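Assembly chaperone of ribosomal protein L4 (Acl4) (Chaetomium thermophilum, PDB 5TQB) probably shields newly made ribosomal protein L4 and accompanies it toward assembly into the large ribosomal subunit, using a scaffold of tetratricopeptide-type helices. Local coordinates at residues V103-F106 and E107-A110; T111-R114 and A115-Q118; L303-C306 and L307-E311. All blocks are in the same frame, centred on the assembly; numbering follows the deposited sequence.

Interaction 1 of 3, residues V103-F106 and E107-A110; sequences VAWF and ERGA
Trp105 and Arg108 both carry CG anti to the carbonyl carbon (chi1 -78° and -74°), and this sends the two side chains the same way, side by side. Arg108 then bends at both its second and third torsions. The bends bring its guanidinium to the six-membered end of the indole. NH2 of Arg108 lies 3.2 Å from CZ3 and 3.4 Å from CH2 of Trp105. Arg108 CZ follows at 3.7 Å from CZ3 of Trp105. The two flat groups are 23° apart, and NH2 approaches the ring obliquely. Phe88 and Val69 also touch the arginine, and its side chain reaches Glu73.

All of this happens along one helix, 100-125, in an all-helical protein with a predicted TPR repeat. Trp105 packs on helices 58-71 and 86-94, so this face looks back toward the preceding helices. Phe106 and Val103 turn to helix 131-156, and Phe106 also meets an aromatic side chain of the other protein chain.

One turn on from Val103, Glu107 crosses it obliquely. Its extended chain sets Glu107 OE2 3.7 Å from CG1 of Val103, a contact of carboxylate with methyl. The backbone supplies the usual i to i+4 bonds. Glu107 N donates to Val103 O at 2.8 Å, and Ala110 N to Phe106 O at 2.8 Å. Gly109 N gives its hydrogen to Trp105 O at 3.0 Å.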
loop_
_atom_site.group_PDB
_atom_site.type_symbol
_atom_site.label_atom_id
_atom_site.label_comp_id
_atom_site.label_asym_id
_atom_site.label_seq_id
_atom_site.Cartn_x
_atom_site.Cartn_y
_atom_site.Cartn_z
ATOM N N VAL B 103 -9.755 22.050 8.230
ATOM C CA VAL B 103 -8.806 22.992 7.651
ATOM C C VAL B 103 -8.017 23.720 8.743
ATOM O O VAL B 103 -6.815 23.949 8.604
ATOM C CB VAL B 103 -9.520 24.033 6.778
ATOM C CG1 VAL B 103 -8.529 25.076 6.271
ATOM C CG2 VAL B 103 -10.211 23.353 5.610
ATOM N N ALA B 104 -8.708 24.088 9.818
ATOM C CA ALA B 104 -8.076 24.763 10.944
ATOM C C ALA B 104 -6.984 23.880 11.547
ATOM O O ALA B 104 -5.868 24.338 11.782
ATOM C CB ALA B 104 -9.115 25.125 11.999
ATOM N N TRP B 105 -7.305 22.612 11.786
ATOM C CA TRP B 105 -6.323 21.667 12.309
ATOM C C TRP B 105 -5.165 21.455 11.330
ATOM O O TRP B 105 -3.999 21.411 11.732
ATOM C CB TRP B 105 -6.984 20.325 12.631
ATOM C CG TRP B 105 -7.756 20.311 13.917
ATOM C CD1 TRP B 105 -9.083 20.041 14.071
ATOM C CD2 TRP B 105 -7.244 20.574 15.230
ATOM N NE1 TRP B 105 -9.431 20.119 15.398
ATOM C CE2 TRP B 105 -8.321 20.448 16.130
ATOM C CE3 TRP B 105 -5.980 20.905 15.732
ATOM C CZ2 TRP B 105 -8.174 20.639 17.503
ATOM C CZ3 TRP B 105 -5.836 21.098 17.096
ATOM C CH2 TRP B 105 -6.927 20.962 17.966
ATOM N N PHE B 106 -5.492 21.329 10.046
ATOM C CA PHE B 106 -4.484 21.120 9.013
ATOM C C PHE B 106 -3.539 22.312 8.950
ATOM O O PHE B 106 -2.329 22.149 8.785
ATOM C CB PHE B 106 -5.148 20.927 7.644
ATOM C CG PHE B 106 -5.639 19.523 7.379
ATOM C CD1 PHE B 106 -6.874 19.311 6.775
ATOM C CD2 PHE B 106 -4.860 18.422 7.689
ATOM C CE1 PHE B 106 -7.330 18.027 6.511
ATOM C CE2 PHE B 106 -5.310 17.138 7.431
ATOM C CZ PHE B 106 -6.547 16.941 6.841
ATOM N N GLU B 107 -4.102 23.512 9.070
ATOM C CA GLU B 107 -3.315 24.737 9.003
ATOM C C GLU B 107 -2.334 24.806 10.164
ATOM O O GLU B 107 -1.176 25.173 9.983
ATOM C CB GLU B 107 -4.223 25.971 9.001
ATOM C CG GLU B 107 -4.786 26.319 7.631
ATOM C CD GLU B 107 -5.699 27.538 7.654
ATOM O OE1 GLU B 107 -5.942 28.091 8.749
ATOM O OE2 GLU B 107 -6.175 27.944 6.571
ATOM N N ARG B 108 -2.801 24.448 11.354
ATOM C CA ARG B 108 -1.934 24.393 12.523
ATOM C C ARG B 108 -0.793 23.412 12.289
ATOM O O ARG B 108 0.343 23.657 12.700
ATOM C CB ARG B 108 -2.727 23.973 13.758
ATOM C CG ARG B 108 -3.629 25.069 14.305
ATOM C CD ARG B 108 -3.412 25.305 15.786
ATOM N NE ARG B 108 -4.446 24.691 16.614
ATOM C CZ ARG B 108 -4.284 24.369 17.895
ATOM N NH1 ARG B 108 -3.118 24.573 18.500
ATOM N NH2 ARG B 108 -5.285 23.827 18.572
ATOM N N GLY B 109 -1.101 22.305 11.619
ATOM C CA GLY B 109 -0.108 21.290 11.325
ATOM C C GLY B 109 0.894 21.769 10.295
ATOM O O GLY B 109 2.096 21.517 10.411
ATOM N N ALA B 110 0.392 22.458 9.276
ATOM C CA ALA B 110 1.247 23.017 8.238
ATOM C C ALA B 110 2.204 24.051 8.831
ATOM O O ALA B 110 3.378 24.101 8.461
ATOM C CB ALA B 110 0.404 23.639 7.137
#

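Interaction 2 of 3, residues T111-R114 and A115-Q118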
loop_
_atom_site.group_PDB
_atom_site.type_symbol
_atom_site.label_atom_id
_atom_site.label_comp_id
_atom_site.label_asym_id
_atom_site.label_seq_id
_atom_site.Cartn_x
_atom_site.Cartn_y
_atom_site.Cartn_z
ATOM N N THR B 111 1.700 24.867 9.755
ATOM C CA THR B 111 2.512 25.896 10.407
ATOM C C THR B 111 3.714 25.280 11.123
ATOM O O THR B 111 4.839 25.761 10.987
ATOM C CB THR B 111 1.687 26.709 11.430
ATOM O OG1 THR B 111 0.603 27.362 10.763
ATOM C CG2 THR B 111 2.546 27.764 12.116
ATOM N N VAL B 112 3.468 24.217 11.884
ATOM C CA VAL B 112 4.533 23.525 12.602
ATOM C C VAL B 112 5.545 22.950 11.620
ATOM O O VAL B 112 6.750 23.103 11.803
ATOM C CB VAL B 112 3.973 22.395 13.485
ATOM C CG1 VAL B 112 5.100 21.607 14.149
ATOM C CG2 VAL B 112 3.038 22.968 14.540
ATOM N N LEU B 113 5.048 22.296 10.575
ATOM C CA LEU B 113 5.912 21.707 9.556
ATOM C C LEU B 113 6.788 22.751 8.864
ATOM O O LEU B 113 7.985 22.536 8.685
ATOM C CB LEU B 113 5.077 20.964 8.509
ATOM C CG LEU B 113 4.484 19.624 8.941
ATOM C CD1 LEU B 113 3.425 19.157 7.942
ATOM C CD2 LEU B 113 5.574 18.576 9.104
ATOM N N ARG B 114 6.196 23.876 8.471
ATOM C CA ARG B 114 6.947 24.917 7.773
ATOM C C ARG B 114 8.085 25.479 8.622
ATOM O O ARG B 114 9.159 25.788 8.099
ATOM C CB ARG B 114 6.023 26.049 7.330
ATOM C CG ARG B 114 5.681 26.002 5.856
ATOM C CD ARG B 114 4.882 27.215 5.451
ATOM N NE ARG B 114 3.528 27.190 5.999
ATOM C CZ ARG B 114 2.434 26.884 5.310
ATOM N NH1 ARG B 114 2.505 26.571 4.020
ATOM N NH2 ARG B 114 1.256 26.896 5.916
ATOM N N ALA B 115 7.848 25.607 9.924
ATOM C CA ALA B 115 8.870 26.094 10.849
ATOM C C ALA B 115 10.009 25.082 10.989
ATOM O O ALA B 115 11.178 25.455 11.017
ATOM C CB ALA B 115 8.257 26.391 12.205
ATOM N N GLN B 116 9.656 23.803 11.071
ATOM C CA GLN B 116 10.648 22.735 11.166
ATOM C C GLN B 116 11.503 22.665 9.904
ATOM O O GLN B 116 12.725 22.521 9.978
ATOM C CB GLN B 116 9.958 21.394 11.400
ATOM C CG GLN B 116 9.329 21.257 12.770
ATOM C CD GLN B 116 8.579 19.955 12.929
ATOM O OE1 GLN B 116 8.194 19.321 11.946
ATOM N NE2 GLN B 116 8.370 19.543 14.171
ATOM N N ILE B 117 10.850 22.765 8.749
ATOM C CA ILE B 117 11.542 22.839 7.465
ATOM C C ILE B 117 12.547 23.982 7.467
ATOM O O ILE B 117 13.703 23.802 7.094
ATOM C CB ILE B 117 10.546 23.053 6.305
ATOM C CG1 ILE B 117 9.719 21.787 6.084
ATOM C CG2 ILE B 117 11.275 23.401 5.009
ATOM C CD1 ILE B 117 8.506 21.984 5.211
ATOM N N GLN B 118 12.093 25.161 7.881
ATOM C CA GLN B 118 12.942 26.350 7.910
ATOM C C GLN B 118 14.101 26.192 8.897
ATOM O O GLN B 118 15.194 26.708 8.669
ATOM C CB GLN B 118 12.114 27.590 8.268
ATOM C CG GLN B 118 12.912 28.895 8.310
ATOM C CD GLN B 118 13.501 29.276 6.960
ATOM O OE1 GLN B 118 12.816 29.245 5.936
ATOM N NE2 GLN B 118 14.779 29.641 6.956
#
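Gln116 lies alongside Val112, one turn further along helix 100-125, and the van der Waals contacts centre on this pair. Both side chains point the same way. NE2 of Gln116 is 3.9 Å from CG1 of Val112, so the amide rests against a methyl. On the other branch, OE1 of Gln116 comes 3.9 Å from CD2 of Leu113. The extended chain, with chi2 at 176°, carries the amide far enough to meet both. Pro85 touches Val112, Leu113 and Gln116.

Ile117 adds a contact of methylene with carbonyl. CG1 of Ile117 is 3.2 Å from Leu113 O. Leu113 O also accepts Ile117 N at 2.9 Å, in a nearly straight bond with an N-H...O angle of 170°. Leu113 and Ile117 also pack on helix 131-156, so this side of the helix is buried.

Several polar ends find partners beyond 111-118. Gln116 OE1 is hydrogen-bonded to Lys141 NZ on helix 131-156. Arg114 forms a salt bridge to Glu176, and Thr111 OG1 bonds to Glu107 O in the preceding turn. A leucine in place of Gln116 would probably leave Lys141 without this acceptor.

The amide thus combines two roles. Its nitrogen and oxygen both rest near methyls, and the oxygen also ties helix 100-125 to helix 131-156 through a lysine whose positive charge probably strengthens the bond.

Interaction 3 of 3, residues L303-C306 and L307-E311. With EDO (1,2-ethanediol), chain G.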
loop_
_atom_site.group_PDB
_atom_site.type_symbol
_atom_site.label_atom_id
_atom_site.label_comp_id
_atom_site.label_asym_id
_atom_site.label_seq_id
_atom_site.Cartn_x
_atom_site.Cartn_y
_atom_site.Cartn_z
ATOM N N LEU B 303 -15.632 -8.378 -11.151
ATOM C CA LEU B 303 -16.858 -7.978 -10.471
ATOM C C LEU B 303 -17.481 -9.140 -9.707
ATOM O O LEU B 303 -18.037 -8.951 -8.628
ATOM C CB LEU B 303 -17.860 -7.402 -11.472
ATOM C CG LEU B 303 -17.471 -6.070 -12.121
ATOM C CD1 LEU B 303 -18.450 -5.730 -13.233
ATOM C CD2 LEU B 303 -17.416 -4.946 -11.096
ATOM N N ARG B 304 -17.404 -10.337 -10.277
ATOM C CA ARG B 304 -17.840 -11.535 -9.572
ATOM C C ARG B 304 -17.032 -11.653 -8.288
ATOM O O ARG B 304 -17.583 -11.872 -7.209
ATOM C CB ARG B 304 -17.644 -12.779 -10.442
ATOM C CG ARG B 304 -18.639 -12.893 -11.594
ATOM C CD ARG B 304 -19.796 -13.820 -11.258
ATOM N NE ARG B 304 -20.831 -13.802 -12.289
ATOM C CZ ARG B 304 -20.775 -14.483 -13.431
ATOM N NH1 ARG B 304 -19.726 -15.246 -13.715
ATOM N NH2 ARG B 304 -21.771 -14.395 -14.301
ATOM N N GLN B 305 -15.723 -11.471 -8.414
ATOM C CA GLN B 305 -14.821 -11.594 -7.278
ATOM C C GLN B 305 -15.075 -10.482 -6.269
ATOM O O GLN B 305 -14.894 -10.674 -5.067
ATOM C CB GLN B 305 -13.371 -11.557 -7.751
ATOM C CG GLN B 305 -12.352 -11.830 -6.652
ATOM C CD GLN B 305 -12.491 -13.218 -6.058
ATOM O OE1 GLN B 305 -12.973 -14.144 -6.711
ATOM N NE2 GLN B 305 -12.068 -13.369 -4.811
ATOM N N CYS B 306 -15.497 -9.320 -6.758
ATOM C CA CYS B 306 -15.839 -8.215 -5.876
ATOM C C CYS B 306 -16.998 -8.615 -4.969
ATOM O O CYS B 306 -16.911 -8.477 -3.750
ATOM C CB CYS B 306 -16.200 -6.967 -6.680
ATOM S SG CYS B 306 -16.963 -5.649 -5.707
ATOM N N LEU B 307 -18.071 -9.129 -5.561
ATOM C CA LEU B 307 -19.245 -9.534 -4.791
ATOM C C LEU B 307 -18.924 -10.696 -3.860
ATOM O O LEU B 307 -19.502 -10.817 -2.783
ATOM C CB LEU B 307 -20.407 -9.940 -5.708
ATOM C CG LEU B 307 -21.349 -8.874 -6.289
ATOM C CD1 LEU B 307 -21.716 -7.794 -5.270
ATOM C CD2 LEU B 307 -20.749 -8.246 -7.526
ATOM N N LYS B 308 -18.017 -11.563 -4.289
ATOM C CA LYS B 308 -17.623 -12.699 -3.476
ATOM C C LYS B 308 -16.982 -12.191 -2.183
ATOM O O LYS B 308 -17.447 -12.505 -1.089
ATOM C CB LYS B 308 -16.658 -13.585 -4.256
ATOM C CG LYS B 308 -16.252 -14.854 -3.529
ATOM C CD LYS B 308 -15.305 -15.687 -4.373
ATOM C CE LYS B 308 -14.982 -17.008 -3.706
ATOM N NZ LYS B 308 -14.065 -17.822 -4.544
ATOM N N VAL B 309 -15.931 -11.384 -2.321
ATOM C CA VAL B 309 -15.250 -10.779 -1.173
ATOM C C VAL B 309 -16.193 -9.863 -0.396
ATOM O O VAL B 309 -16.054 -9.707 0.816
ATOM C CB VAL B 309 -14.022 -9.959 -1.629
ATOM C CG1 VAL B 309 -13.353 -9.262 -0.454
ATOM C CG2 VAL B 309 -13.020 -10.853 -2.350
ATOM N N PHE B 310 -17.145 -9.253 -1.104
ATOM C CA PHE B 310 -18.151 -8.393 -0.490
ATOM C C PHE B 310 -18.924 -9.178 0.574
ATOM O O PHE B 310 -19.056 -8.731 1.716
ATOM C CB PHE B 310 -19.107 -7.874 -1.575
ATOM C CG PHE B 310 -20.038 -6.790 -1.119
ATOM C CD1 PHE B 310 -21.089 -7.069 -0.261
ATOM C CD2 PHE B 310 -19.884 -5.497 -1.587
ATOM C CE1 PHE B 310 -21.952 -6.072 0.142
ATOM C CE2 PHE B 310 -20.742 -4.496 -1.189
ATOM C CZ PHE B 310 -21.781 -4.781 -0.323
ATOM N N GLU B 311 -19.431 -10.349 0.188
ATOM C CA GLU B 311 -20.142 -11.241 1.105
ATOM C C GLU B 311 -19.254 -11.709 2.261
ATOM O O GLU B 311 -19.641 -11.625 3.426
ATOM C CB GLU B 311 -20.646 -12.478 0.354
ATOM C CG GLU B 311 -21.630 -12.195 -0.772
ATOM C CD GLU B 311 -21.718 -13.343 -1.773
ATOM O OE1 GLU B 311 -21.337 -14.484 -1.416
ATOM O OE2 GLU B 311 -22.162 -13.103 -2.918
HETATM C C1 EDO G . -8.464 -13.984 -5.159
HETATM O O1 EDO G . -7.348 -13.162 -5.424
HETATM C C2 EDO G . -8.841 -13.886 -3.694
HETATM O O2 EDO G . -9.464 -12.644 -3.441
#
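Gln305 meets Lys308 and Val309 along one side of helix 291-313, and its course can be followed outward from the backbone. CB leaves the main chain heading away from residues 307-311. CG stands anti to the backbone N (chi1 -174°). The chain then bends at chi2, 63°, which brings the terminal amide back beside the next turn. Gln305 CD lies 4.1 Å from CD of Lys308. The two amide branches then find different neighbours. Gln305 OE1 comes 3.6 Å from CD of Lys308, touching the aliphatic shaft where the two side chains cross. Gln305 NE2 lies 3.6 Å from the CG2 methyl of Val309. Gln305 NE2 also makes a weak hydrogen bond, 3.0 Å long, to O2 of a 1,2-ethanediol molecule that probably comes from the crystallisation liquor. The N-H...O angle of this bond is only 121°. Lys308 is extended throughout and carries NZ off from residues 303-306.

Helix 291-313 packs against helices 262-281 and 318-333 in an all-helical array, consistent with the stacked helices of TPR-like proteins. Trp265 on the former touches both Gln305 and Cys306. Leu303 and Leu307 face the latter, meeting Leu327, Ile328 and Ala324.

Leu307 follows Leu303 by one turn, and its branch CD2 comes close to Leu303 O. That oxygen also accepts Leu307 N in the helix hydrogen bond. Phe310 is tied to Cys306 in the same way, N to O at 2.8 Å, and its CB lies 3.1 Å from Cys306 O. The Phe310 ring continues away from residues 303-306. It meets Val262 and packs edge-to-face with Tyr315.

Interactions 1 and 2 are neighbours on helix 100-125, with centres 12 Å apart. Interaction 3 belongs to helix 291-313, on the opposite side of the chain's centre and about 39 Å from interaction 1, centre to centre. Interaction 2 has the most exposed residues, four of eight, and interaction 1 the most buried, also four. Helix 131-156 covers part of both early contacts, whereas helices 262-281 and 318-333 flank the third. Residues 103-110 pair an indole with a guanidinium. Residues 111-118 set an amide alongside aliphatic groups, its oxygen accepting a bond from Lys141. Residues 303-311 set an amide against a lysine shaft and a valine methyl. Only interaction 1 also touches the other protein chain.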